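Nuclease NucT (Helicobacter pylori, PDB 6EHI) is a nuclease of the PLD-like family, an alpha/beta protein built on a mixed sheet that pairs with a second copy of itself. Local coordinates at residues Asp18-Leu23 and Asn127-Asn132; Tyr39-Thr42 and Ile46-Ala49; Tyr79-Lys82 and Lys87-Leu90. The protein carries 1 engineered substitution. One frame throughout, in Å; residues are numbered along the deposited sequence.

Interaction 1 (Asp18-Leu23 and Asn127-Asn132); sequences DALNSL and NAFENN
Leu20 sets its CD1 methyl over the centre of the Phe129 ring, 3.9 Å from CD1 to the ring centroid and 5° off the ring normal, a textbook CH-pi contact. Leu20 CB stays on the same side of the ring plane, outside the CD1-CE1 edge, 3.7 Å from Phe129 CD1. Two torsions of the leucine put the branch there: chi1 (-176°) swings CG out anti to the backbone N, and chi2 (57°) then turns CD1 over the face.

Phe129 itself reaches in from the end of the short helix 126-130, its CE1 sitting 3.7 Å from the backbone N of Leu20 and so close against the backbone of helix 16-28. Ala19 adds a plain apolar contact, its CB 4.1 Å from Phe129 CE1. One turn on from Ala19, Leu23 CD2 comes in obliquely, 4.1 Å from Phe129 CZ. Leu20 and Leu23 therefore touch different parts of one ring.

The contact joins two helices of the PLD-like domain, while Leu136 of strand 134-139 also packs on Phe129 and Phe118 of strand 116-120 on Leu23. On either side of Phe129 in the sequence, Asn127 and Asn132 bond to the second subunit: Asn127 OD1 accepts a hydrogen bond from Tyr101 OH of that chain, and Asn132 OD1 accepts one from its Ile104 N.

No hydrogen bond or ion pair crosses between the helices, which implies that dispersion and the close fit of methyls to one phenyl ring hold this buried contact.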
ATOM      1  N   ASP A  18       2.131  13.676 -10.787  1.00 21.62           N
ATOM      2  CA  ASP A  18       1.234  12.897 -11.664  1.00 21.35           C
ATOM      3  C   ASP A  18       0.339  11.966 -10.841  1.00 20.76           C
ATOM      4  O   ASP A  18      -0.818  11.745 -11.239  1.00 19.50           O
ATOM      5  CB  ASP A  18       1.983  12.041 -12.692  1.00 24.76           C
ATOM      6  CG  ASP A  18       2.655  12.840 -13.769  1.00 30.55           C
ATOM      7  OD1 ASP A  18       2.377  14.085 -13.857  1.00 29.20           O
ATOM      8  OD2 ASP A  18       3.470  12.188 -14.502  1.00 32.85           O
ATOM      9  N   ALA A  19       0.919  11.367  -9.782  1.00 18.46           N
ATOM     10  CA  ALA A  19       0.146  10.505  -8.852  1.00 18.36           C
ATOM     11  C   ALA A  19      -0.997  11.254  -8.171  1.00 17.32           C
ATOM     12  O   ALA A  19      -2.178  10.805  -8.209  1.00 17.72           O
ATOM     13  CB  ALA A  19       1.053   9.866  -7.846  1.00 17.91           C
ATOM     14  N   LEU A  20      -0.666  12.397  -7.574  1.00 18.08           N
ATOM     15  CA  LEU A  20      -1.676  13.194  -6.889  1.00 18.20           C
ATOM     16  C   LEU A  20      -2.732  13.595  -7.872  1.00 19.32           C
ATOM     17  O   LEU A  20      -3.957  13.358  -7.609  1.00 19.60           O
ATOM     18  CB  LEU A  20      -1.069  14.372  -6.151  1.00 17.59           C
ATOM     19  CG  LEU A  20      -1.979  15.227  -5.325  1.00 19.34           C
ATOM     20  CD1 LEU A  20      -2.705  14.380  -4.296  1.00 20.45           C
ATOM     21  CD2 LEU A  20      -1.207  16.366  -4.672  1.00 18.66           C
ATOM     22  N   ASN A  21      -2.297  14.132  -9.009  1.00 18.95           N
ATOM     23  CA  ASN A  21      -3.221  14.660  -9.993  1.00 21.69           C
ATOM     24  C   ASN A  21      -4.129  13.532 -10.506  1.00 21.25           C
ATOM     25  O   ASN A  21      -5.306  13.780 -10.739  1.00 21.06           O
ATOM     26  CB  ASN A  21      -2.460  15.372 -11.194  1.00 23.32           C
ATOM     27  CG  ASN A  21      -1.766  16.701 -10.821  1.00 28.60           C
ATOM     28  OD1 ASN A  21      -2.050  17.341  -9.828  1.00 32.18           O
ATOM     29  ND2 ASN A  21      -0.824  17.113 -11.667  1.00 30.94           N
ATOM     30  N   SER A  22      -3.635  12.294 -10.675  1.00 19.82           N
ATOM     31  CA  SER A  22      -4.452  11.170 -11.120  1.00 18.37           C
ATOM     32  C   SER A  22      -5.578  10.897 -10.115  1.00 17.88           C
ATOM     33  O   SER A  22      -6.722  10.603 -10.473  1.00 21.32           O
ATOM     34  CB  SER A  22      -3.630   9.888 -11.279  1.00 17.66           C
ATOM     35  OG  SER A  22      -4.374   8.767 -11.776  1.00 18.22           O
ATOM     36  N   LEU A  23      -5.194  10.836  -8.859  1.00 18.18           N
ATOM     37  CA  LEU A  23      -6.109  10.489  -7.775  1.00 15.31           C
ATOM     38  C   LEU A  23      -7.161  11.606  -7.662  1.00 17.89           C
ATOM     39  O   LEU A  23      -8.332  11.346  -7.540  1.00 18.79           O
ATOM     40  CB  LEU A  23      -5.338  10.396  -6.437  1.00 16.39           C
ATOM     41  CG  LEU A  23      -6.197  10.093  -5.199  1.00 16.13           C
ATOM     42  CD1 LEU A  23      -6.947   8.806  -5.456  1.00 16.85           C
ATOM     43  CD2 LEU A  23      -5.339   9.992  -3.955  1.00 19.08           C
ATOM     44  N   ASN A 127       2.940  14.240   3.251  1.00 22.89           N
ATOM     45  CA  ASN A 127       4.166  13.452   3.469  1.00 23.74           C
ATOM     46  C   ASN A 127       4.337  12.432   2.410  1.00 26.66           C
ATOM     47  O   ASN A 127       5.397  12.315   1.807  1.00 22.22           O
ATOM     48  CB  ASN A 127       4.236  12.798   4.830  1.00 28.75           C
ATOM     49  CG  ASN A 127       4.766  13.719   5.871  1.00 29.64           C
ATOM     50  OD1 ASN A 127       5.533  14.621   5.558  1.00 43.01           O
ATOM     51  ND2 ASN A 127       4.344  13.556   7.058  1.00 36.21           N
ATOM     52  N   ALA A 128       3.260  11.722   2.124  1.00 21.95           N
ATOM     53  CA  ALA A 128       3.284  10.679   1.087  1.00 22.26           C
ATOM     54  C   ALA A 128       3.467  11.221  -0.370  1.00 18.87           C
ATOM     55  O   ALA A 128       4.169  10.662  -1.182  1.00 24.35           O
ATOM     56  CB  ALA A 128       1.996   9.886   1.258  1.00 20.86           C
ATOM     57  N   PHE A 129       2.843  12.341  -0.708  1.00 19.13           N
ATOM     58  CA  PHE A 129       2.840  12.894  -1.992  1.00 20.34           C
ATOM     59  C   PHE A 129       4.007  13.887  -2.234  1.00 22.15           C
ATOM     60  O   PHE A 129       4.144  14.441  -3.323  1.00 22.66           O
ATOM     61  CB  PHE A 129       1.477  13.468  -2.272  1.00 20.57           C
ATOM     62  CG  PHE A 129       0.468  12.444  -2.603  1.00 19.81           C
ATOM     63  CD1 PHE A 129       0.479  11.905  -3.828  1.00 19.02           C
ATOM     64  CD2 PHE A 129      -0.463  11.965  -1.655  1.00 19.58           C
ATOM     65  CE1 PHE A 129      -0.392  10.969  -4.194  1.00 18.38           C
ATOM     66  CE2 PHE A 129      -1.368  11.011  -2.015  1.00 21.12           C
ATOM     67  CZ  PHE A 129      -1.350  10.506  -3.274  1.00 20.26           C
ATOM     68  N   GLU A 130       4.816  14.123  -1.208  1.00 22.49           N
ATOM     69  CA  GLU A 130       5.938  15.088  -1.356  1.00 22.74           C
ATOM     70  C   GLU A 130       7.263  14.492  -1.007  1.00 23.40           C
ATOM     71  O   GLU A 130       8.213  14.853  -1.664  1.00 25.16           O
ATOM     72  CB  GLU A 130       5.680  16.330  -0.471  1.00 24.85           C
ATOM     73  CG  GLU A 130       4.452  17.094  -0.935  1.00 25.32           C
ATOM     74  CD  GLU A 130       4.052  18.295  -0.089  1.00 29.82           C
ATOM     75  OE1 GLU A 130       4.843  18.715   0.784  1.00 33.36           O
ATOM     76  OE2 GLU A 130       2.929  18.821  -0.343  1.00 32.35           O
ATOM     77  N   ASN A 131       7.359  13.663   0.028  1.00 21.12           N
ATOM     78  CA  ASN A 131       8.640  13.243   0.572  1.00 22.34           C
ATOM     79  C   ASN A 131       8.980  11.721   0.518  1.00 24.06           C
ATOM     80  O   ASN A 131      10.124  11.334   0.721  1.00 23.76           O
ATOM     81  CB  ASN A 131       8.700  13.718   2.016  1.00 25.82           C
ATOM     82  CG  ASN A 131       8.339  15.198   2.159  1.00 22.82           C
ATOM     83  OD1 ASN A 131       8.681  16.045   1.291  1.00 27.97           O
ATOM     84  ND2 ASN A 131       7.620  15.503   3.213  1.00 27.56           N
ATOM     85  N   ASN A 132       7.990  10.866   0.236  1.00 19.37           N
ATOM     86  CA  ASN A 132       8.155   9.446   0.452  1.00 16.62           C
ATOM     87  C   ASN A 132       8.355   8.711  -0.818  1.00 15.91           C
ATOM     88  O   ASN A 132       7.973   9.216  -1.861  1.00 16.59           O
ATOM     89  CB  ASN A 132       6.869   8.865   1.121  1.00 19.34           C
ATOM     90  CG  ASN A 132       6.705   9.311   2.559  1.00 20.15           C
ATOM     91  OD1 ASN A 132       7.577   9.944   3.151  1.00 19.97           O
ATOM     92  ND2 ASN A 132       5.536   8.964   3.159  1.00 22.46           N
TER

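Interaction 2 (Tyr39-Thr42 and Ile46-Ala49); sequences YSFT and IARA
The Phe41 ring points its edge, not its face, at the backbone of Ala47: Phe41 CZ lies 3.7 Å from Ala47 N, which sits near the plane of the ring. Ile46 meets the same end of the phenyl group obliquely, with its CB 3.9 Å from Phe41 CE1 and its CG2 methyl 4.0 Å from Phe41 CZ. The two side chains thus slant across one another. The next residue, Ala47, brings its CB to 4.0 Å from Phe41 CZ.

The ring reaches the helix because CG stands anti to the backbone N (chi1 177°), holding it out from the loop toward helix 44-54. In Ile46, chi1 of -62° leaves CG2 beside the phenyl ring and sends CG1 another way, toward helix 16-28, where Leu20, Ile24 and Ile27 pack on the isoleucine.

This loop and helix belong to a beta-alpha-beta unit, in which strand 33-38 leads through helix 44-54 to the parallel neighbouring strand 59-65. Trp124 makes an edge-to-face contact with Phe41, and Leu80 of helix 77-80 packs on it too. The carbonyl O of Phe41 is hydrogen-bonded to Thr76 OG1, just ahead of helix 77-80.

With a C-H rim set against an aliphatic branch, a methyl and a stretch of main chain, and with no hydrogen bond across, the contact depends on shape and exclusion of water.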
ATOM      1  N   TYR A  39      -6.138   4.568   5.771  1.00 13.39           N
ATOM      2  CA  TYR A  39      -5.491   4.527   7.062  1.00 14.65           C
ATOM      3  C   TYR A  39      -5.323   5.926   7.632  1.00 14.56           C
ATOM      4  O   TYR A  39      -5.885   6.244   8.708  1.00 15.42           O
ATOM      5  CB  TYR A  39      -4.095   3.794   6.988  1.00 14.85           C
ATOM      6  CG  TYR A  39      -3.382   3.855   8.285  1.00 14.44           C
ATOM      7  CD1 TYR A  39      -3.731   2.977   9.328  1.00 13.52           C
ATOM      8  CD2 TYR A  39      -2.406   4.853   8.533  1.00 14.61           C
ATOM      9  CE1 TYR A  39      -3.118   3.059  10.550  1.00 15.11           C
ATOM     10  CE2 TYR A  39      -1.820   4.952   9.774  1.00 17.62           C
ATOM     11  CZ  TYR A  39      -2.235   4.047  10.788  1.00 16.21           C
ATOM     12  OH  TYR A  39      -1.640   4.042  12.046  1.00 20.99           O
ATOM     13  N   SER A  40      -4.546   6.798   6.932  1.00 14.77           N
ATOM     14  CA  SER A  40      -4.338   8.171   7.374  1.00 15.71           C
ATOM     15  C   SER A  40      -4.683   9.096   6.211  1.00 15.79           C
ATOM     16  O   SER A  40      -4.249   8.852   5.091  1.00 15.02           O
ATOM     17  CB  SER A  40      -2.877   8.399   7.825  1.00 21.05           C
ATOM     18  OG  SER A  40      -2.526   9.775   7.863  1.00 21.52           O
ATOM     19  N   PHE A  41      -5.435  10.166   6.491  1.00 12.81           N
ATOM     20  CA  PHE A  41      -5.923  11.043   5.483  1.00 12.93           C
ATOM     21  C   PHE A  41      -5.930  12.458   6.100  1.00 15.81           C
ATOM     22  O   PHE A  41      -6.841  12.858   6.810  1.00 17.09           O
ATOM     23  CB  PHE A  41      -7.297  10.576   5.016  1.00 13.64           C
ATOM     24  CG  PHE A  41      -7.977  11.424   4.006  1.00 13.58           C
ATOM     25  CD1 PHE A  41      -7.353  12.527   3.366  1.00 13.83           C
ATOM     26  CD2 PHE A  41      -9.313  11.210   3.749  1.00 13.70           C
ATOM     27  CE1 PHE A  41      -8.031  13.320   2.456  1.00 15.46           C
ATOM     28  CE2 PHE A  41     -10.046  12.004   2.854  1.00 15.23           C
ATOM     29  CZ  PHE A  41      -9.379  13.032   2.129  1.00 15.28           C
ATOM     30  N   THR A  42      -4.881  13.189   5.790  1.00 15.92           N
ATOM     31  CA  THR A  42      -4.658  14.528   6.304  1.00 16.46           C
ATOM     32  C   THR A  42      -4.532  15.584   5.190  1.00 20.07           C
ATOM     33  O   THR A  42      -4.562  16.759   5.468  1.00 19.66           O
ATOM     34  CB  THR A  42      -3.406  14.564   7.201  1.00 17.95           C
ATOM     35  OG1 THR A  42      -2.280  14.221   6.380  1.00 17.25           O
ATOM     36  CG2 THR A  42      -3.492  13.626   8.441  1.00 17.72           C
ATOM     37  N   ILE A  46      -6.957  16.876  -1.168  1.00 21.89           N
ATOM     38  CA  ILE A  46      -7.773  15.726  -1.554  1.00 17.23           C
ATOM     39  C   ILE A  46      -9.172  15.826  -0.886  1.00 17.73           C
ATOM     40  O   ILE A  46     -10.136  15.400  -1.490  1.00 16.96           O
ATOM     41  CB  ILE A  46      -7.100  14.390  -1.133  1.00 17.35           C
ATOM     42  CG1 ILE A  46      -5.743  14.218  -1.843  1.00 18.34           C
ATOM     43  CG2 ILE A  46      -7.953  13.212  -1.562  1.00 18.06           C
ATOM     44  CD1 ILE A  46      -4.852  13.112  -1.365  1.00 19.01           C
ATOM     45  N   ALA A  47      -9.226  16.265   0.351  1.00 15.99           N
ATOM     46  CA  ALA A  47     -10.505  16.462   1.034  1.00 15.56           C
ATOM     47  C   ALA A  47     -11.366  17.484   0.253  1.00 16.27           C
ATOM     48  O   ALA A  47     -12.565  17.312   0.111  1.00 16.18           O
ATOM     49  CB  ALA A  47     -10.337  16.896   2.468  1.00 16.61           C
ATOM     50  N   ARG A  48     -10.742  18.557  -0.207  1.00 21.07           N
ATOM     51  CA  ARG A  48     -11.521  19.579  -0.963  1.00 21.26           C
ATOM     52  C   ARG A  48     -12.051  18.952  -2.218  1.00 19.60           C
ATOM     53  O   ARG A  48     -13.137  19.242  -2.602  1.00 22.95           O
ATOM     54  CB  ARG A  48     -10.697  20.861  -1.194  1.00 24.59           C
ATOM     55  CG  ARG A  48     -10.713  21.723   0.035  1.00 30.65           C
ATOM     56  CD  ARG A  48     -10.223  23.144  -0.240  1.00 33.90           C
ATOM     57  NE  ARG A  48      -8.759  23.136  -0.211  1.00 39.36           N
ATOM     58  CZ  ARG A  48      -8.039  23.227   0.909  1.00 39.54           C
ATOM     59  NH1 ARG A  48      -8.651  23.306   2.098  1.00 39.34           N
ATOM     60  NH2 ARG A  48      -6.707  23.160   0.845  1.00 44.90           N
ATOM     61  N   ALA A  49     -11.319  18.029  -2.823  1.00 20.10           N
ATOM     62  CA  ALA A  49     -11.750  17.353  -4.032  1.00 19.57           C
ATOM     63  C   ALA A  49     -12.955  16.468  -3.772  1.00 19.16           C
ATOM     64  O   ALA A  49     -13.922  16.437  -4.581  1.00 19.61           O
ATOM     65  CB  ALA A  49     -10.604  16.532  -4.648  1.00 20.56           C
TER

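Interaction 3 (Tyr79-Lys82 and Lys87-Leu90); sequences YLDK and KVCL
Val88 does the touching on the strand side, meeting Asp81 and Leu80 of the segment 79-82, just after Lys87, whose CB turns away from that segment.

At Val88 the side chain points toward the other segment and its two methyls divide the work. CG2 fits against Asp81, 3.6 Å from OD1 and 3.7 Å from Asp81 CA, so that it rests on the main chain and the carboxylate at once; Asp81 CB is a little farther from the same CG2, at 4.0 Å. CG1 lies 4.3 Å from Leu80 CB in a looser apolar contact. The Asp81 and Val88 side chains cross at about a right angle. With chi1 of Asp81 at 175°, its CG extends anti to the backbone N; OD1 comes down beside the valine methyl, and OD2 makes a long salt bridge to Lys82 NZ, 3.8 Å away.

The surroundings are those of a beta-alpha-beta crossover: strand 59-65 leads through helices 66-69 and 77-80 into strand 86-91, its parallel neighbour. Tyr64 of the first strand and Phe162 also pack on Val88.

Cys89 comes next, its CB directed away from the segment 79-82 and its SG joined in a disulfide to Cys159, which links the strand to the C-terminal part of the chain. Leu90 follows, its backbone bonded to Val160 of the antiparallel strand 160-161, outermost in this chain.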
ATOM      1  N   TYR A  79     -13.656  17.368   9.225  1.00 26.48           N
ATOM      2  CA  TYR A  79     -13.884  18.329   8.135  1.00 25.59           C
ATOM      3  C   TYR A  79     -14.935  17.754   7.182  1.00 25.86           C
ATOM      4  O   TYR A  79     -15.728  18.483   6.667  1.00 26.22           O
ATOM      5  CB  TYR A  79     -12.493  18.671   7.505  1.00 30.83           C
ATOM      6  CG  TYR A  79     -12.418  19.606   6.305  1.00 37.15           C
ATOM      7  CD1 TYR A  79     -12.743  20.971   6.411  1.00 44.70           C
ATOM      8  CD2 TYR A  79     -11.943  19.146   5.067  1.00 46.47           C
ATOM      9  CE1 TYR A  79     -12.659  21.831   5.310  1.00 46.26           C
ATOM     10  CE2 TYR A  79     -11.846  20.003   3.971  1.00 50.20           C
ATOM     11  CZ  TYR A  79     -12.201  21.337   4.099  1.00 48.68           C
ATOM     12  OH  TYR A  79     -12.092  22.154   3.005  1.00 54.08           O
ATOM     13  N   LEU A  80     -15.010  16.410   7.024  1.00 23.82           N
ATOM     14  CA  LEU A  80     -15.905  15.819   6.074  1.00 22.92           C
ATOM     15  C   LEU A  80     -17.150  15.192   6.669  1.00 24.38           C
ATOM     16  O   LEU A  80     -18.132  14.916   5.955  1.00 26.32           O
ATOM     17  CB  LEU A  80     -15.127  14.759   5.253  1.00 22.57           C
ATOM     18  CG  LEU A  80     -14.028  15.284   4.349  1.00 20.31           C
ATOM     19  CD1 LEU A  80     -13.319  14.111   3.744  1.00 20.57           C
ATOM     20  CD2 LEU A  80     -14.708  16.054   3.231  1.00 22.15           C
ATOM     21  N   ASP A  81     -17.160  14.994   7.966  1.00 28.07           N
ATOM     22  CA  ASP A  81     -18.213  14.216   8.632  1.00 33.08           C
ATOM     23  C   ASP A  81     -19.694  14.476   8.232  1.00 37.94           C
ATOM     24  O   ASP A  81     -20.420  13.577   7.742  1.00 49.63           O
ATOM     25  CB  ASP A  81     -18.049  14.388  10.145  1.00 34.57           C
ATOM     26  CG  ASP A  81     -19.161  13.725  10.955  1.00 33.26           C
ATOM     27  OD1 ASP A  81     -19.830  12.765  10.503  1.00 31.67           O
ATOM     28  OD2 ASP A  81     -19.351  14.175  12.110  1.00 37.01           O
ATOM     29  N   LYS A  82     -20.128  15.684   8.442  1.00 34.36           N
ATOM     30  CA  LYS A  82     -21.529  16.015   8.170  1.00 35.91           C
ATOM     31  C   LYS A  82     -21.724  16.656   6.784  1.00 32.92           C
ATOM     32  O   LYS A  82     -22.757  17.231   6.506  1.00 33.18           O
ATOM     33  CB  LYS A  82     -22.109  16.892   9.310  1.00 39.84           C
ATOM     34  CG  LYS A  82     -22.504  16.122  10.581  1.00 44.11           C
ATOM     35  CD  LYS A  82     -22.747  17.050  11.781  1.00 47.39           C
ATOM     36  CE  LYS A  82     -22.148  16.488  13.052  1.00 48.27           C
ATOM     37  NZ  LYS A  82     -22.765  15.172  13.380  1.00 53.98           N
ATOM     38  N   LYS A  87     -20.642  10.007   3.925  1.00 15.74           N
ATOM     39  CA  LYS A  87     -20.721   9.062   5.047  1.00 17.58           C
ATOM     40  C   LYS A  87     -19.288   8.835   5.484  1.00 16.20           C
ATOM     41  O   LYS A  87     -18.480   8.379   4.685  1.00 20.32           O
ATOM     42  CB  LYS A  87     -21.319   7.702   4.634  1.00 19.98           C
ATOM     43  CG  LYS A  87     -21.555   6.777   5.843  1.00 24.82           C
ATOM     44  CD  LYS A  87     -21.894   5.340   5.427  1.00 26.65           C
ATOM     45  CE  LYS A  87     -22.089   4.356   6.571  1.00 28.98           C
ATOM     46  NZ  LYS A  87     -23.097   4.811   7.569  1.00 29.38           N
ATOM     47  N   VAL A  88     -18.961   9.130   6.727  1.00 17.93           N
ATOM     48  CA  VAL A  88     -17.609   8.779   7.271  1.00 18.14           C
ATOM     49  C   VAL A  88     -17.796   7.833   8.428  1.00 18.24           C
ATOM     50  O   VAL A  88     -18.808   7.911   9.165  1.00 18.19           O
ATOM     51  CB  VAL A  88     -16.774  10.009   7.655  1.00 17.73           C
ATOM     52  CG1 VAL A  88     -16.630  10.945   6.504  1.00 17.59           C
ATOM     53  CG2 VAL A  88     -17.335  10.679   8.900  1.00 20.86           C
ATOM     54  N   CYS A  89     -16.856   6.896   8.631  1.00 16.01           N
ATOM     55  CA  CYS A  89     -16.928   6.004   9.732  1.00 17.61           C
ATOM     56  C   CYS A  89     -15.503   5.473  10.095  1.00 18.77           C
ATOM     57  O   CYS A  89     -14.534   5.843   9.405  1.00 14.99           O
ATOM     58  CB  CYS A  89     -17.930   4.899   9.363  1.00 20.14           C
ATOM     59  SG  CYS A  89     -17.324   3.826   7.999  1.00 22.20           S
ATOM     60  N   LEU A  90     -15.382   4.676  11.134  1.00 15.11           N
ATOM     61  CA  LEU A  90     -14.112   4.240  11.693  1.00 16.68           C
ATOM     62  C   LEU A  90     -14.065   2.753  11.763  1.00 17.90           C
ATOM     63  O   LEU A  90     -15.077   2.126  12.035  1.00 18.90           O
ATOM     64  CB  LEU A  90     -13.950   4.812  13.095  1.00 16.96           C
ATOM     65  CG  LEU A  90     -13.913   6.308  13.279  1.00 18.68           C
ATOM     66  CD1 LEU A  90     -14.192   6.788  14.720  1.00 18.35           C
ATOM     67  CD2 LEU A  90     -12.570   6.790  12.784  1.00 17.58           C
TER

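From the N terminus, helix 16-28 supplies the first half of interaction 1, which closes only at 127-132, so that its loop takes in most of the domain. Interactions 2 and 3 are nested inside that loop and follow one another in series, each closing a short local loop: the first joins the loop after strand 33-38 to helix 44-54, the second helix 77-80 to strand 86-91. Interaction 2 sits between the others, since Ile46 CD1 packs on Leu20, Leu23 and Phe129 while Ala47 and Phe41 meet Tyr79 and Leu80. Interactions 1 and 3 do not touch, their centres lying about 23 Å apart.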